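Local structure of perosamine synthetase (3BN1) at residues H252-A255 with R256-V260; V260-Y263 with E264-L267; A268-G271 with N272-T275. The protein catalyses the pyridoxal 5'-phosphate-dependent transfer of an amino group from L-glutamate to GDP-4-keto-6-deoxy-D-mannose, giving GDP-perosamine for lipopolysaccharide O-antigen synthesis. All blocks are in the same frame, centred on the assembly; numbering follows the deposited sequence.

How the interactions relate
The three contacts follow one another along helix 249-266 and its exit into strand 274-275. Interaction 1 is the most buried: regular backbone bonding, an arginine folded back over the helix, and another arginine side chain about 10 Å from the bound 2-oxoglutarate. Interaction 2 shares Val260 with it and carries the same helix to its last turn, where a lysine chain lies along a tryptophan and the polar ends reach other elements. Interaction 3, partly exposed, exchanges the alpha-helical pattern for a 3-10 turn, a shared carbonyl, a water and two arginines on one aspartate. It touches interaction 2 through Leu267 CD1 and Val274 CG2, 4.2 Å apart, whereas interactions 1 and 3 do not touch.

Interaction 1 (H252-A255 with R256-V260); sequences HLAA and RERVV
Arg258 folds back over the preceding turn of its own helix and lays its guanidinium group against Ala254 and Ala255. Bends at chi2 (127°) and chi3 (51°) turn the chain toward the N-terminal end of the helix. One face of the group then rests over backbone atoms: Ala254 O lies 3.5 Å above the guanidinium plane, displaced toward its rim, with Ala255 N on the same face. Arg258 NH1 approaches Ala254 CB at 3.7 Å. Arg258 NH2 comes unusually close to Ala255 CA, at 3.0 Å, so the exact position of the guanidinium end is doubtful. At the edge, in the guanidinium plane, a water accepts from Arg258 NE at 3.2 Å and donates a longer bond to Ala255 O at 3.3 Å. That carbonyl also receives Val259 N at 3.1 Å, so the bridge adds to a backbone bond already in place.

Beneath the side chains, four consecutive i to i+4 bonds set the spacing. The shortest joins Glu257 N to Leu253 O at 2.7 Å, with an N-H...O angle of 159°. Farther out, Glu257 OE1 forms a salt bridge with Arg284, and Arg256 NH2 donates to Trp288 O. Leu253 packs on Ile189, the residue after Lys188 in sequence, the inferred cofactor-bearing lysine. The repeated i to i+4 pattern is that of a regular alpha-helix, here helix 249-266 of a DegT/DnrJ/EryC1-family aminotransferase; it reaches the 2-oxoglutarate pocket at second shell, through Arg256, about 10 Å from the ligand, and the backbone of pocket residue Trp288.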
loop_
_atom_site.group_PDB
_atom_site.type_symbol
_atom_site.label_atom_id
_atom_site.label_comp_id
_atom_site.label_asym_id
_atom_site.label_seq_id
_atom_site.Cartn_x
_atom_site.Cartn_y
_atom_site.Cartn_z
ATOM N N HIS A 252 13.537 -13.854 18.990
ATOM C CA HIS A 252 14.126 -12.797 18.161
ATOM C C HIS A 252 14.765 -11.677 19.015
ATOM O O HIS A 252 15.922 -11.278 18.799
ATOM C CB HIS A 252 13.026 -12.176 17.306
ATOM C CG HIS A 252 12.540 -13.090 16.222
ATOM N ND1 HIS A 252 13.400 -13.876 15.487
ATOM C CD2 HIS A 252 11.301 -13.339 15.734
ATOM C CE1 HIS A 252 12.716 -14.590 14.611
ATOM N NE2 HIS A 252 11.441 -14.269 14.729
ATOM N N LEU A 253 14.009 -11.184 20.001
ATOM C CA LEU A 253 14.500 -10.140 20.914
ATOM C C LEU A 253 15.704 -10.615 21.747
ATOM O O LEU A 253 16.668 -9.881 21.912
ATOM C CB LEU A 253 13.376 -9.656 21.863
ATOM C CG LEU A 253 12.185 -8.999 21.142
ATOM C CD1 LEU A 253 11.043 -8.779 22.085
ATOM C CD2 LEU A 253 12.651 -7.663 20.471
ATOM N N ALA A 254 15.679 -11.867 22.189
ATOM C CA ALA A 254 16.784 -12.400 22.998
ATOM C C ALA A 254 18.041 -12.473 22.201
ATOM O O ALA A 254 19.145 -12.212 22.698
ATOM C CB ALA A 254 16.478 -13.789 23.511
ATOM N N ALA A 255 17.835 -12.825 20.951
ATOM C CA ALA A 255 18.933 -12.910 20.045
ATOM C C ALA A 255 19.600 -11.553 19.909
ATOM O O ALA A 255 20.827 -11.419 19.976
ATOM C CB ALA A 255 18.393 -13.358 18.766
ATOM N N ARG A 256 18.780 -10.533 19.705
ATOM C CA ARG A 256 19.266 -9.168 19.595
ATOM C C ARG A 256 19.919 -8.802 20.954
ATOM O O ARG A 256 21.003 -8.190 20.985
ATOM C CB ARG A 256 18.103 -8.209 19.222
ATOM C CG ARG A 256 18.002 -7.700 17.843
ATOM C CD ARG A 256 16.590 -7.179 17.540
ATOM N NE ARG A 256 16.422 -7.243 16.092
ATOM C CZ ARG A 256 17.050 -6.410 15.263
ATOM N NH1 ARG A 256 16.920 -6.498 13.941
ATOM N NH2 ARG A 256 17.791 -5.452 15.795
ATOM N N GLU A 257 19.285 -9.171 22.080
ATOM C CA GLU A 257 19.894 -8.869 23.381
ATOM C C GLU A 257 21.328 -9.403 23.492
ATOM O O GLU A 257 22.224 -8.777 24.024
ATOM C CB GLU A 257 19.091 -9.417 24.544
ATOM C CG GLU A 257 18.521 -8.355 25.456
ATOM C CD GLU A 257 17.373 -8.892 26.341
ATOM O OE1 GLU A 257 16.697 -8.065 26.995
ATOM O OE2 GLU A 257 17.122 -10.127 26.390
ATOM N N ARG A 258 21.520 -10.619 23.024
ATOM C CA ARG A 258 22.822 -11.271 23.105
ATOM C C ARG A 258 23.863 -10.451 22.326
ATOM O O ARG A 258 24.977 -10.143 22.791
ATOM C CB ARG A 258 22.618 -12.588 22.353
ATOM C CG ARG A 258 23.203 -13.803 22.998
ATOM C CD ARG A 258 22.117 -14.857 23.115
ATOM N NE ARG A 258 21.436 -15.070 21.846
ATOM C CZ ARG A 258 20.202 -15.560 21.724
ATOM N NH1 ARG A 258 19.462 -15.849 22.802
ATOM N NH2 ARG A 258 19.663 -15.730 20.524
ATOM N N VAL A 259 23.438 -10.082 21.115
ATOM C CA VAL A 259 24.269 -9.335 20.200
ATOM C C VAL A 259 24.648 -8.014 20.827
ATOM O O VAL A 259 25.828 -7.611 20.839
ATOM C CB VAL A 259 23.533 -9.061 18.879
ATOM C CG1 VAL A 259 24.178 -7.783 18.139
ATOM C CG2 VAL A 259 23.587 -10.332 18.018
ATOM N N VAL A 260 23.635 -7.364 21.389
ATOM C CA VAL A 260 23.830 -6.088 22.048
ATOM C C VAL A 260 24.799 -6.285 23.210
ATOM O O VAL A 260 25.659 -5.448 23.509
ATOM C CB VAL A 260 22.459 -5.587 22.658
ATOM C CG1 VAL A 260 22.735 -4.395 23.585
ATOM C CG2 VAL A 260 21.558 -5.108 21.571
HETATM O O HOH W 1 22.352 -14.083 18.889
#

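Interaction 2 (V260-Y263 with E264-L267); sequences VGWY and EQKL
Trp262 O accepts the shortest hydrogen bond here, from Lys266 N at 2.8 Å with an N-H...O angle of 156°, the donor lying nearly on the line of the carbonyl bond. Lys266 CG lies tight against the same Trp262 O, at 2.9 Å, and the side chain then runs beside Trp262, both pointing the same way. Its CG sits anti to the carbonyl carbon (chi1 -41°), which carries the chain alongside Trp262, extended until it bends at chi4. Lys266 CE thereby comes 3.8 Å from Trp262 CB and about as near to CG and CD1. Gln265 OE1 reaches the edge of the indole, near its plane, though only at 4.5 Å from Trp262 CD1.

On another flank of the helix, Leu267 CD2 packs against Tyr263 CD1 at 4.4 Å, while Leu267 N closes a turn onto Tyr263 O at 2.9 Å. Tyr263 also stacks on Tyr290, and its hydroxyl is hydrogen-bonded to Pro351 O. Lys266 NZ makes salt bridges to Glu358 and Asp362 of helix 358-371. The lysine thus divides its work: CE packs against CB and the base of the indole, while its ammonium probably offsets acidic charge on the neighbouring helix.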
loop_
_atom_site.group_PDB
_atom_site.type_symbol
_atom_site.label_atom_id
_atom_site.label_comp_id
_atom_site.label_asym_id
_atom_site.label_seq_id
_atom_site.Cartn_x
_atom_site.Cartn_y
_atom_site.Cartn_z
ATOM N N VAL A 260 23.635 -7.364 21.389
ATOM C CA VAL A 260 23.830 -6.088 22.048
ATOM C C VAL A 260 24.799 -6.285 23.210
ATOM O O VAL A 260 25.659 -5.448 23.509
ATOM C CB VAL A 260 22.459 -5.587 22.658
ATOM C CG1 VAL A 260 22.735 -4.395 23.585
ATOM C CG2 VAL A 260 21.558 -5.108 21.571
ATOM N N GLY A 261 24.642 -7.417 23.886
ATOM C CA GLY A 261 25.537 -7.660 25.010
ATOM C C GLY A 261 26.994 -7.801 24.612
ATOM O O GLY A 261 27.916 -7.377 25.324
ATOM N N TRP A 262 27.199 -8.355 23.433
ATOM C CA TRP A 262 28.542 -8.556 22.902
ATOM C C TRP A 262 29.165 -7.196 22.634
ATOM O O TRP A 262 30.321 -6.950 22.976
ATOM C CB TRP A 262 28.443 -9.404 21.648
ATOM C CG TRP A 262 28.244 -10.806 21.995
ATOM C CD1 TRP A 262 28.679 -11.435 23.141
ATOM C CD2 TRP A 262 27.570 -11.802 21.198
ATOM N NE1 TRP A 262 28.258 -12.755 23.121
ATOM C CE2 TRP A 262 27.585 -13.010 21.947
ATOM C CE3 TRP A 262 26.962 -11.792 19.924
ATOM C CZ2 TRP A 262 27.064 -14.227 21.438
ATOM C CZ3 TRP A 262 26.423 -13.008 19.426
ATOM C CH2 TRP A 262 26.469 -14.205 20.206
ATOM N N TYR A 263 28.352 -6.299 22.075
ATOM C CA TYR A 263 28.767 -4.914 21.818
ATOM C C TYR A 263 29.184 -4.212 23.096
ATOM O O TYR A 263 30.225 -3.547 23.105
ATOM C CB TYR A 263 27.671 -4.106 21.093
ATOM C CG TYR A 263 27.631 -4.197 19.564
ATOM C CD1 TYR A 263 28.744 -3.930 18.785
ATOM C CD2 TYR A 263 26.466 -4.525 18.909
ATOM C CE1 TYR A 263 28.694 -4.027 17.388
ATOM C CE2 TYR A 263 26.390 -4.640 17.517
ATOM C CZ TYR A 263 27.489 -4.373 16.740
ATOM O OH TYR A 263 27.422 -4.425 15.344
ATOM N N GLU A 264 28.398 -4.381 24.155
ATOM C CA GLU A 264 28.610 -3.688 25.436
ATOM C C GLU A 264 29.921 -4.102 26.050
ATOM O O GLU A 264 30.635 -3.292 26.611
ATOM C CB GLU A 264 27.437 -3.918 26.399
ATOM C CG GLU A 264 26.310 -2.906 26.185
ATOM C CD GLU A 264 26.785 -1.456 26.313
ATOM O OE1 GLU A 264 27.450 -1.165 27.339
ATOM O OE2 GLU A 264 26.509 -0.621 25.402
ATOM N N GLN A 265 30.201 -5.388 25.890
ATOM C CA GLN A 265 31.403 -5.980 26.424
ATOM C C GLN A 265 32.639 -5.645 25.586
ATOM O O GLN A 265 33.717 -5.290 26.077
ATOM C CB GLN A 265 31.237 -7.503 26.487
ATOM C CG GLN A 265 32.465 -8.265 27.056
ATOM C CD GLN A 265 32.646 -9.684 26.500
ATOM O OE1 GLN A 265 31.677 -10.424 26.302
ATOM N NE2 GLN A 265 33.896 -10.071 26.262
ATOM N N LYS A 266 32.485 -5.747 24.281
ATOM C CA LYS A 266 33.661 -5.567 23.468
ATOM C C LYS A 266 34.051 -4.162 23.073
ATOM O O LYS A 266 35.216 -3.922 22.668
ATOM C CB LYS A 266 33.576 -6.553 22.291
ATOM C CG LYS A 266 33.061 -7.922 22.683
ATOM C CD LYS A 266 32.572 -8.764 21.490
ATOM C CE LYS A 266 32.109 -10.146 21.954
ATOM N NZ LYS A 266 33.222 -11.069 21.705
ATOM N N LEU A 267 33.086 -3.240 23.193
ATOM C CA LEU A 267 33.261 -1.861 22.753
ATOM C C LEU A 267 34.340 -1.134 23.485
ATOM O O LEU A 267 34.801 -0.100 23.034
ATOM C CB LEU A 267 31.974 -1.018 22.732
ATOM C CG LEU A 267 31.136 -1.013 21.434
ATOM C CD1 LEU A 267 30.285 0.237 21.340
ATOM C CD2 LEU A 267 31.908 -1.224 20.127
#

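Interaction 3 (A268-G271 with N272-T275); sequences ARLG and NRVT
Leu270 and Arg273 cross at about a right angle where a 3-10 segment, 268-270, follows helix 249-266 and leads to strand 274-275, an edge strand of a four-stranded antiparallel sheet. The bond from Gly271 N to Ala268 O, 2.9 Å, spans that 3-10 turn. Arg273 passes beside the Leu270 carbonyl, whose oxygen takes two bonds from it. Arg273 N donates to Leu270 O at 3.0 Å with an N-H...O angle of 152°; NE adds a weak bond at 3.4 Å. The side chain can return to the oxygen because its CG lies anti to the carbonyl carbon and the chain bends at chi3 (-68°).

Leu270 sends its branches in different directions: CD2 approaches Arg273 NH1 at 4.1 Å, while CD1 meets Val274 CG1 at 4.2 Å, an apolar contact completed by Leu372. Just after Leu270, Gly271 has a positive phi (52°), which favours glycine. Asp369 of helix 358-371 forms salt bridges with both Arg269 and Arg273, consistent with one carboxylate offsetting two like charges, and Arg273 NH2 donates to Leu372 O. Arg269 O lies at the edge of the Arg273 guanidinium, in its plane, and a water joins them, donating to Arg269 O at 3.0 Å and accepting from Arg273 NH1 at 3.0 Å.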
loop_
_atom_site.group_PDB
_atom_site.type_symbol
_atom_site.label_atom_id
_atom_site.label_comp_id
_atom_site.label_asym_id
_atom_site.label_seq_id
_atom_site.Cartn_x
_atom_site.Cartn_y
_atom_site.Cartn_z
ATOM N N ALA A 268 34.738 -1.697 24.615
ATOM C CA ALA A 268 35.821 -1.161 25.430
ATOM C C ALA A 268 37.106 -1.037 24.586
ATOM O O ALA A 268 37.907 -0.116 24.727
ATOM C CB ALA A 268 36.049 -2.148 26.601
ATOM N N ARG A 269 37.307 -1.994 23.697
ATOM C CA ARG A 269 38.483 -1.972 22.858
ATOM C C ARG A 269 38.643 -0.673 22.052
ATOM O O ARG A 269 39.740 -0.325 21.621
ATOM C CB ARG A 269 38.425 -3.206 21.943
ATOM C CG ARG A 269 39.752 -3.546 21.295
ATOM C CD ARG A 269 39.542 -4.327 20.004
ATOM N NE ARG A 269 40.522 -4.001 18.964
ATOM C CZ ARG A 269 40.823 -4.799 17.937
ATOM N NH1 ARG A 269 40.229 -5.985 17.811
ATOM N NH2 ARG A 269 41.720 -4.418 17.029
ATOM N N LEU A 270 37.548 0.045 21.831
ATOM C CA LEU A 270 37.564 1.269 21.012
ATOM C C LEU A 270 37.699 2.538 21.838
ATOM O O LEU A 270 37.864 3.670 21.316
ATOM C CB LEU A 270 36.289 1.331 20.158
ATOM C CG LEU A 270 35.991 0.185 19.178
ATOM C CD1 LEU A 270 34.755 0.574 18.461
ATOM C CD2 LEU A 270 37.099 -0.149 18.157
ATOM N N GLY A 271 37.649 2.350 23.151
ATOM C CA GLY A 271 37.833 3.488 24.046
ATOM C C GLY A 271 36.956 4.692 23.765
ATOM O O GLY A 271 35.752 4.546 23.535
ATOM N N ASN A 272 37.532 5.898 23.828
ATOM C CA ASN A 272 36.691 7.066 23.620
ATOM C C ASN A 272 36.359 7.341 22.149
ATOM O O ASN A 272 35.728 8.371 21.828
ATOM C CB ASN A 272 37.273 8.321 24.324
ATOM C CG ASN A 272 38.395 8.980 23.512
ATOM O OD1 ASN A 272 38.905 8.397 22.546
ATOM N ND2 ASN A 272 38.800 10.186 23.919
ATOM N N ARG A 273 36.766 6.431 21.264
ATOM C CA ARG A 273 36.497 6.660 19.852
ATOM C C ARG A 273 35.061 6.598 19.353
ATOM O O ARG A 273 34.713 7.129 18.272
ATOM C CB ARG A 273 37.460 5.905 19.017
ATOM C CG ARG A 273 38.881 6.451 19.250
ATOM C CD ARG A 273 39.878 5.670 18.364
ATOM N NE ARG A 273 40.046 4.272 18.772
ATOM C CZ ARG A 273 40.419 3.254 17.986
ATOM N NH1 ARG A 273 40.521 2.053 18.544
ATOM N NH2 ARG A 273 40.675 3.410 16.679
ATOM N N VAL A 274 34.232 5.979 20.187
ATOM C CA VAL A 274 32.792 5.977 20.005
ATOM C C VAL A 274 32.114 6.287 21.314
ATOM O O VAL A 274 32.684 6.076 22.381
ATOM C CB VAL A 274 32.275 4.601 19.632
ATOM C CG1 VAL A 274 32.761 4.266 18.270
ATOM C CG2 VAL A 274 32.723 3.581 20.709
ATOM N N THR A 275 30.850 6.676 21.233
ATOM C CA THR A 275 30.052 6.893 22.424
ATOM C C THR A 275 28.927 5.894 22.315
ATOM O O THR A 275 28.127 5.922 21.362
ATOM C CB THR A 275 29.401 8.247 22.426
ATOM O OG1 THR A 275 30.411 9.217 22.696
ATOM C CG2 THR A 275 28.391 8.261 23.528
HETATM O O HOH W 2 41.068 2.384 21.505
#